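Local coordinates for protein beta-gamma-crystallin (Geodia cydonium, PDB 4IAU) that is of unknown function but belongs to the beta/gamma-crystallin family and binds calcium in a Greek key domain, at residues G112-L117 with A152-K157; W123-Q128 with G147-A152. All coordinates share one frame; numbering follows the deposited sequence.

In the fold
The chain forms two Greek key domains, and both contacts lie in the second. From the N terminus the chain reaches 112-117, which enters strand 115-118, then 123-126, whose far end opens contact 2. Strands 135-138 and 141-143 follow, then 147-152, the end of helix 146-149 and the loop after it, packs against 123-128 and closes that loop. Contact 1 closes last, when 152-157 returns to 112-117, so contact 2 lies wholly within its span. Ala152 belongs to both. Contact 1 ties the loop before strand 158-161 to one sheet at the calcium site; contact 2 ties the helix end to the other.

Contact 1 (G112-L117 with A152-K157); sequences GVSSAL and ANDALK. With CA (calcium ion), chain B.
Ser114 and Asn153 meet beside a calcium ion, and the serine side chain can be followed outward from its backbone. Its CB lies 3.3 Å from OD1 of Asn153. One bond further, OG, turned away from its own carbonyl carbon and beside the backbone N (chi1 -58°), binds calcium at 2.4 Å and donates a hydrogen bond of 2.7 Å to that same Asn153 OD1. A serine suits the place because one small hydroxyl can offer oxygen to the metal and its proton to the amide. Asn153 ND2 bonds to a glycerol, probably from the crystallisation liquor.

Asp154 supplies the charged ligand: its OD1 binds calcium at 2.4 Å, while OD2 stays 3.8 Å from the ion, so one oxygen does the binding. Gly112 O and Asp154 OD1, 3.1 Å apart, share the ion, whose charge probably compensates their closeness. The absence of a side chain lets the Asp154 carboxylate lie close to Gly112 CA, and the positive phi is one that glycine adopts easily.

Beside the metal site, Asp154 N donates to Val113 O with a bent N-H angle of 143°, and a water bridges Val113 O, Ala152 O and Leu156 N. A second water accepts from Val113 N and donates to Leu156 O. Farther from the ion, Val113 CG1 packs 4.0 Å from Leu156 CD2, branched side chains that fill the apolar layer reaching Ile108 and Leu88.

The type II turn from Ala152 to Ala155 places Asp154 on the metal and Asn153 in the second shell; Lys90 adds its main-chain O. Asn153-Asp154 from one segment and Ser114-Ser115 from the other recall the double-clamp N/D-N/D-X-X-S/T-S calcium site of beta/gamma-crystallins, though 153-158 fits that motif only loosely.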
loop_
_atom_site.group_PDB
_atom_site.type_symbol
_atom_site.label_atom_id
_atom_site.label_comp_id
_atom_site.label_asym_id
_atom_site.label_seq_id
_atom_site.Cartn_x
_atom_site.Cartn_y
_atom_site.Cartn_z
ATOM N N GLY A 112 -9.903 -10.998 1.154
ATOM C CA GLY A 112 -10.897 -9.942 1.320
ATOM C C GLY A 112 -10.250 -8.565 1.233
ATOM O O GLY A 112 -9.553 -8.103 2.150
ATOM N N VAL A 113 -10.468 -7.881 0.129
ATOM C CA VAL A 113 -9.866 -6.568 -0.108
ATOM C C VAL A 113 -10.531 -5.526 0.778
ATOM O O VAL A 113 -11.757 -5.417 0.791
ATOM C CB VAL A 113 -10.015 -6.135 -1.577
ATOM C CG1 VAL A 113 -9.499 -4.715 -1.781
ATOM C CG2 VAL A 113 -9.287 -7.110 -2.496
ATOM N N SER A 114 -9.726 -4.705 1.453
ATOM C CA SER A 114 -10.227 -3.623 2.261
ATOM C C SER A 114 -9.640 -2.232 1.999
ATOM O O SER A 114 -10.151 -1.282 2.574
ATOM C CB SER A 114 -10.092 -3.941 3.760
ATOM O OG SER A 114 -10.776 -5.143 4.086
ATOM N N SER A 115 -8.631 -2.082 1.155
ATOM C CA SER A 115 -8.147 -0.762 0.782
ATOM C C SER A 115 -7.356 -0.879 -0.516
ATOM O O SER A 115 -7.032 -1.983 -0.986
ATOM C CB SER A 115 -7.318 -0.093 1.888
ATOM O OG SER A 115 -6.141 -0.840 2.192
ATOM N N ALA A 116 -7.040 0.289 -1.119
ATOM C CA ALA A 116 -6.337 0.288 -2.393
ATOM C C ALA A 116 -5.647 1.625 -2.618
ATOM O O ALA A 116 -6.142 2.665 -2.190
ATOM C CB ALA A 116 -7.259 0.047 -3.576
ATOM N N LEU A 117 -4.540 1.569 -3.356
ATOM C CA LEU A 117 -3.881 2.728 -3.898
ATOM C C LEU A 117 -3.903 2.617 -5.414
ATOM O O LEU A 117 -3.341 1.676 -5.958
ATOM C CB LEU A 117 -2.429 2.850 -3.406
ATOM C CG LEU A 117 -2.318 3.117 -1.917
ATOM C CD1 LEU A 117 -0.861 2.975 -1.452
ATOM C CD2 LEU A 117 -2.840 4.504 -1.567
ATOM N N ALA A 152 -18.427 -3.178 -1.155
ATOM C CA ALA A 152 -18.535 -3.676 0.211
ATOM C C ALA A 152 -17.164 -4.183 0.666
ATOM O O ALA A 152 -16.318 -4.601 -0.094
ATOM C CB ALA A 152 -19.585 -4.772 0.249
ATOM N N ASN A 153 -16.981 -4.143 1.984
ATOM C CA ASN A 153 -15.750 -4.675 2.530
ATOM C C ASN A 153 -15.614 -6.151 2.162
ATOM O O ASN A 153 -16.595 -6.915 2.196
ATOM C CB ASN A 153 -15.681 -4.507 4.045
ATOM C CG ASN A 153 -14.334 -4.837 4.602
ATOM O OD1 ASN A 153 -13.313 -4.337 4.064
ATOM N ND2 ASN A 153 -14.263 -5.644 5.629
ATOM N N ASP A 154 -14.408 -6.568 1.817
ATOM C CA ASP A 154 -14.078 -7.954 1.489
ATOM C C ASP A 154 -14.791 -8.458 0.239
ATOM O O ASP A 154 -14.689 -9.644 0.003
ATOM C CB ASP A 154 -14.260 -8.859 2.718
ATOM C CG ASP A 154 -13.307 -8.480 3.825
ATOM O OD1 ASP A 154 -12.268 -7.865 3.552
ATOM O OD2 ASP A 154 -13.554 -8.878 5.007
ATOM N N ALA A 155 -15.383 -7.659 -0.558
ATOM C CA ALA A 155 -16.176 -8.068 -1.700
ATOM C C ALA A 155 -15.562 -7.901 -3.063
ATOM O O ALA A 155 -16.072 -8.480 -4.037
ATOM C CB ALA A 155 -17.537 -7.363 -1.653
ATOM N N LEU A 156 -14.509 -7.111 -3.209
ATOM C CA LEU A 156 -13.941 -6.875 -4.528
ATOM C C LEU A 156 -13.387 -8.169 -5.098
ATOM O O LEU A 156 -12.467 -8.748 -4.481
ATOM C CB LEU A 156 -12.865 -5.809 -4.444
ATOM C CG LEU A 156 -12.181 -5.428 -5.760
ATOM C CD1 LEU A 156 -13.174 -4.757 -6.704
ATOM C CD2 LEU A 156 -11.001 -4.516 -5.506
ATOM N N LYS A 157 -13.845 -8.584 -6.258
ATOM C CA LYS A 157 -13.465 -9.834 -6.877
ATOM C C LYS A 157 -12.836 -9.699 -8.236
ATOM O O LYS A 157 -12.108 -10.630 -8.664
ATOM C CB LYS A 157 -14.653 -10.798 -6.928
ATOM C CG LYS A 157 -14.903 -11.489 -5.612
ATOM C CD LYS A 157 -16.069 -12.506 -5.745
ATOM C CE LYS A 157 -16.219 -13.361 -4.498
ATOM N NZ LYS A 157 -16.507 -12.589 -3.257
HETATM CA CA CA B . -10.124 -7.387 4.478
HETATM O O HOH W 1 -13.704 -5.134 -1.209
HETATM O O HOH W 2 -12.018 -9.231 -1.915
HETATM O O HOH W 3 -9.856 -9.636 5.098
#

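Contact 2 (W123-Q128 with G147-A152); sequences WRLYEQ and GALGVA
A mainly apolar contact, finished by a polar clasp at its rim, joins the central strand 123-126 of the three-stranded sheet, and the residue after it, to the end of helix 146-149 and the loop that follows. The touching parts, 125 to 127 and 149 to 152, run almost in the same direction.

Leu125 faces the helix end. Its CG stands beside the backbone N (chi1 -77°), which carries Leu125 CD2 to 3.7 Å from Leu149 CB; the two side chains meet at about a right angle. Leucine suits both positions, being long enough to bridge from the strand to the helix across the interior. Leu149 also packs on Ala116 and Tyr143, so the same residue faces the other sheet as well. Further along, Val151 takes over, its CG1 lying 4.2 Å from Leu125 CB and 4.1 Å from Glu127 CG.

At the exposed rim Glu127 stretches out, extended beyond CG, and slides past Val151 in the opposite direction. Its OE2 accepts a hydrogen bond of 2.9 Å from Ala152 N, nearly straight at 174°, the N-H coming from above the carboxylate plane, 39° out of it. A water donates to Glu127 OE2 at 3.0 Å and also to Gly150 O. A carboxylate, probably charged at this exposed rim, suits an oxygen that receives one loop N-H and one water.

Gly150, with positive phi, ends the helix, the backbone shape that a residue without a side chain adopts most easily; two bonds run back into the last turn. After it the chain continues to Val151, whose side chain points toward the strand. A short, weakly bonded helical turn closed by a Schellman motif thus sets Leu149 between Leu125 of one sheet and Ala116 of the other, within a Greek key beta-sandwich of the crystallin family.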
loop_
_atom_site.group_PDB
_atom_site.type_symbol
_atom_site.label_atom_id
_atom_site.label_comp_id
_atom_site.label_asym_id
_atom_site.label_seq_id
_atom_site.Cartn_x
_atom_site.Cartn_y
_atom_site.Cartn_z
ATOM N N TRP A 123 -10.423 2.409 -13.790
ATOM C CA TRP A 123 -10.735 1.005 -13.528
ATOM C C TRP A 123 -12.213 0.856 -13.209
ATOM O O TRP A 123 -12.828 1.753 -12.634
ATOM C CB TRP A 123 -9.910 0.528 -12.326
ATOM C CG TRP A 123 -8.427 0.655 -12.462
ATOM C CD1 TRP A 123 -7.678 1.810 -12.351
ATOM C CD2 TRP A 123 -7.511 -0.399 -12.755
ATOM N NE1 TRP A 123 -6.359 1.525 -12.554
ATOM C CE2 TRP A 123 -6.219 0.172 -12.781
ATOM C CE3 TRP A 123 -7.660 -1.763 -12.970
ATOM C CZ2 TRP A 123 -5.076 -0.575 -13.014
ATOM C CZ3 TRP A 123 -6.514 -2.515 -13.183
ATOM C CH2 TRP A 123 -5.234 -1.923 -13.197
ATOM N N ARG A 124 -12.730 -0.321 -13.509
ATOM C CA ARG A 124 -14.075 -0.714 -13.084
ATOM C C ARG A 124 -13.928 -1.860 -12.094
ATOM O O ARG A 124 -13.207 -2.821 -12.310
ATOM C CB ARG A 124 -14.933 -1.180 -14.283
ATOM C CG ARG A 124 -15.253 -0.070 -15.229
ATOM C CD ARG A 124 -16.449 -0.392 -16.095
ATOM N NE ARG A 124 -17.582 -0.000 -15.206
ATOM C CZ ARG A 124 -18.102 1.210 -15.027
ATOM N NH1 ARG A 124 -17.666 2.299 -15.678
ATOM N NH2 ARG A 124 -19.106 1.323 -14.159
ATOM N N LEU A 125 -14.620 -1.707 -10.965
ATOM C CA LEU A 125 -14.506 -2.586 -9.816
ATOM C C LEU A 125 -15.804 -3.389 -9.667
ATOM O O LEU A 125 -16.892 -2.793 -9.605
ATOM C CB LEU A 125 -14.290 -1.777 -8.542
ATOM C CG LEU A 125 -12.844 -1.242 -8.379
ATOM C CD1 LEU A 125 -12.447 -0.218 -9.409
ATOM C CD2 LEU A 125 -12.706 -0.676 -6.978
ATOM N N TYR A 126 -15.656 -4.698 -9.515
ATOM C CA TYR A 126 -16.755 -5.662 -9.498
ATOM C C TYR A 126 -16.718 -6.522 -8.264
ATOM O O TYR A 126 -15.644 -6.879 -7.747
ATOM C CB TYR A 126 -16.650 -6.585 -10.719
ATOM C CG TYR A 126 -16.701 -5.937 -12.043
ATOM C CD1 TYR A 126 -15.541 -5.399 -12.597
ATOM C CD2 TYR A 126 -17.874 -5.896 -12.817
ATOM C CE1 TYR A 126 -15.586 -4.807 -13.858
ATOM C CE2 TYR A 126 -17.917 -5.311 -14.067
ATOM C CZ TYR A 126 -16.761 -4.762 -14.582
ATOM O OH TYR A 126 -16.714 -4.181 -15.813
ATOM N N GLU A 127 -17.893 -6.926 -7.773
ATOM C CA GLU A 127 -18.064 -7.791 -6.614
ATOM C C GLU A 127 -18.344 -9.248 -7.071
ATOM O O GLU A 127 -18.753 -10.065 -6.278
ATOM C CB GLU A 127 -19.127 -7.276 -5.716
ATOM C CG GLU A 127 -18.760 -5.968 -5.034
ATOM C CD GLU A 127 -19.786 -5.569 -3.965
ATOM O OE1 GLU A 127 -20.732 -6.319 -3.679
ATOM O OE2 GLU A 127 -19.650 -4.454 -3.454
ATOM N N GLN A 128 -18.093 -9.536 -8.338
ATOM C CA GLN A 128 -18.070 -10.893 -8.879
ATOM C C GLN A 128 -16.819 -11.078 -9.675
ATOM O O GLN A 128 -16.226 -10.080 -10.127
ATOM C CB GLN A 128 -19.311 -11.107 -9.772
ATOM C CG GLN A 128 -20.600 -11.111 -9.022
ATOM C CD GLN A 128 -21.793 -11.243 -9.931
ATOM O OE1 GLN A 128 -21.911 -12.237 -10.690
ATOM N NE2 GLN A 128 -22.655 -10.245 -9.820
ATOM N N GLY A 147 -15.343 1.170 1.307
ATOM C CA GLY A 147 -16.432 2.079 0.904
ATOM C C GLY A 147 -15.919 3.159 -0.003
ATOM O O GLY A 147 -16.597 3.504 -0.974
ATOM N N ALA A 148 -14.746 3.705 0.243
ATOM C CA ALA A 148 -14.192 4.692 -0.632
ATOM C C ALA A 148 -14.060 4.210 -2.094
ATOM O O ALA A 148 -14.173 5.004 -3.030
ATOM C CB ALA A 148 -12.880 5.176 -0.062
ATOM N N LEU A 149 -13.803 2.898 -2.301
ATOM C CA LEU A 149 -13.782 2.247 -3.641
ATOM C C LEU A 149 -15.139 1.973 -4.246
ATOM O O LEU A 149 -15.174 1.678 -5.441
ATOM C CB LEU A 149 -13.082 0.899 -3.641
ATOM C CG LEU A 149 -11.646 0.898 -3.321
ATOM C CD1 LEU A 149 -11.067 -0.500 -2.987
ATOM C CD2 LEU A 149 -10.792 1.517 -4.466
ATOM N N GLY A 150 -16.191 2.117 -3.538
ATOM C CA GLY A 150 -17.519 1.828 -4.055
ATOM C C GLY A 150 -17.858 0.400 -3.919
ATOM O O GLY A 150 -18.765 0.001 -4.615
ATOM N N VAL A 151 -17.186 -0.379 -3.043
ATOM C CA VAL A 151 -17.524 -1.786 -2.874
ATOM C C VAL A 151 -17.721 -2.088 -1.399
ATOM O O VAL A 151 -17.210 -1.397 -0.523
ATOM C CB VAL A 151 -16.434 -2.688 -3.495
ATOM C CG1 VAL A 151 -16.444 -2.538 -5.007
ATOM C CG2 VAL A 151 -15.041 -2.424 -2.927
ATOM N N ALA A 152 -18.427 -3.178 -1.155
ATOM C CA ALA A 152 -18.535 -3.676 0.211
ATOM C C ALA A 152 -17.164 -4.183 0.666
ATOM O O ALA A 152 -16.318 -4.601 -0.094
ATOM C CB ALA A 152 -19.585 -4.772 0.249
HETATM O O HOH W 4 -19.988 -2.524 -5.708
#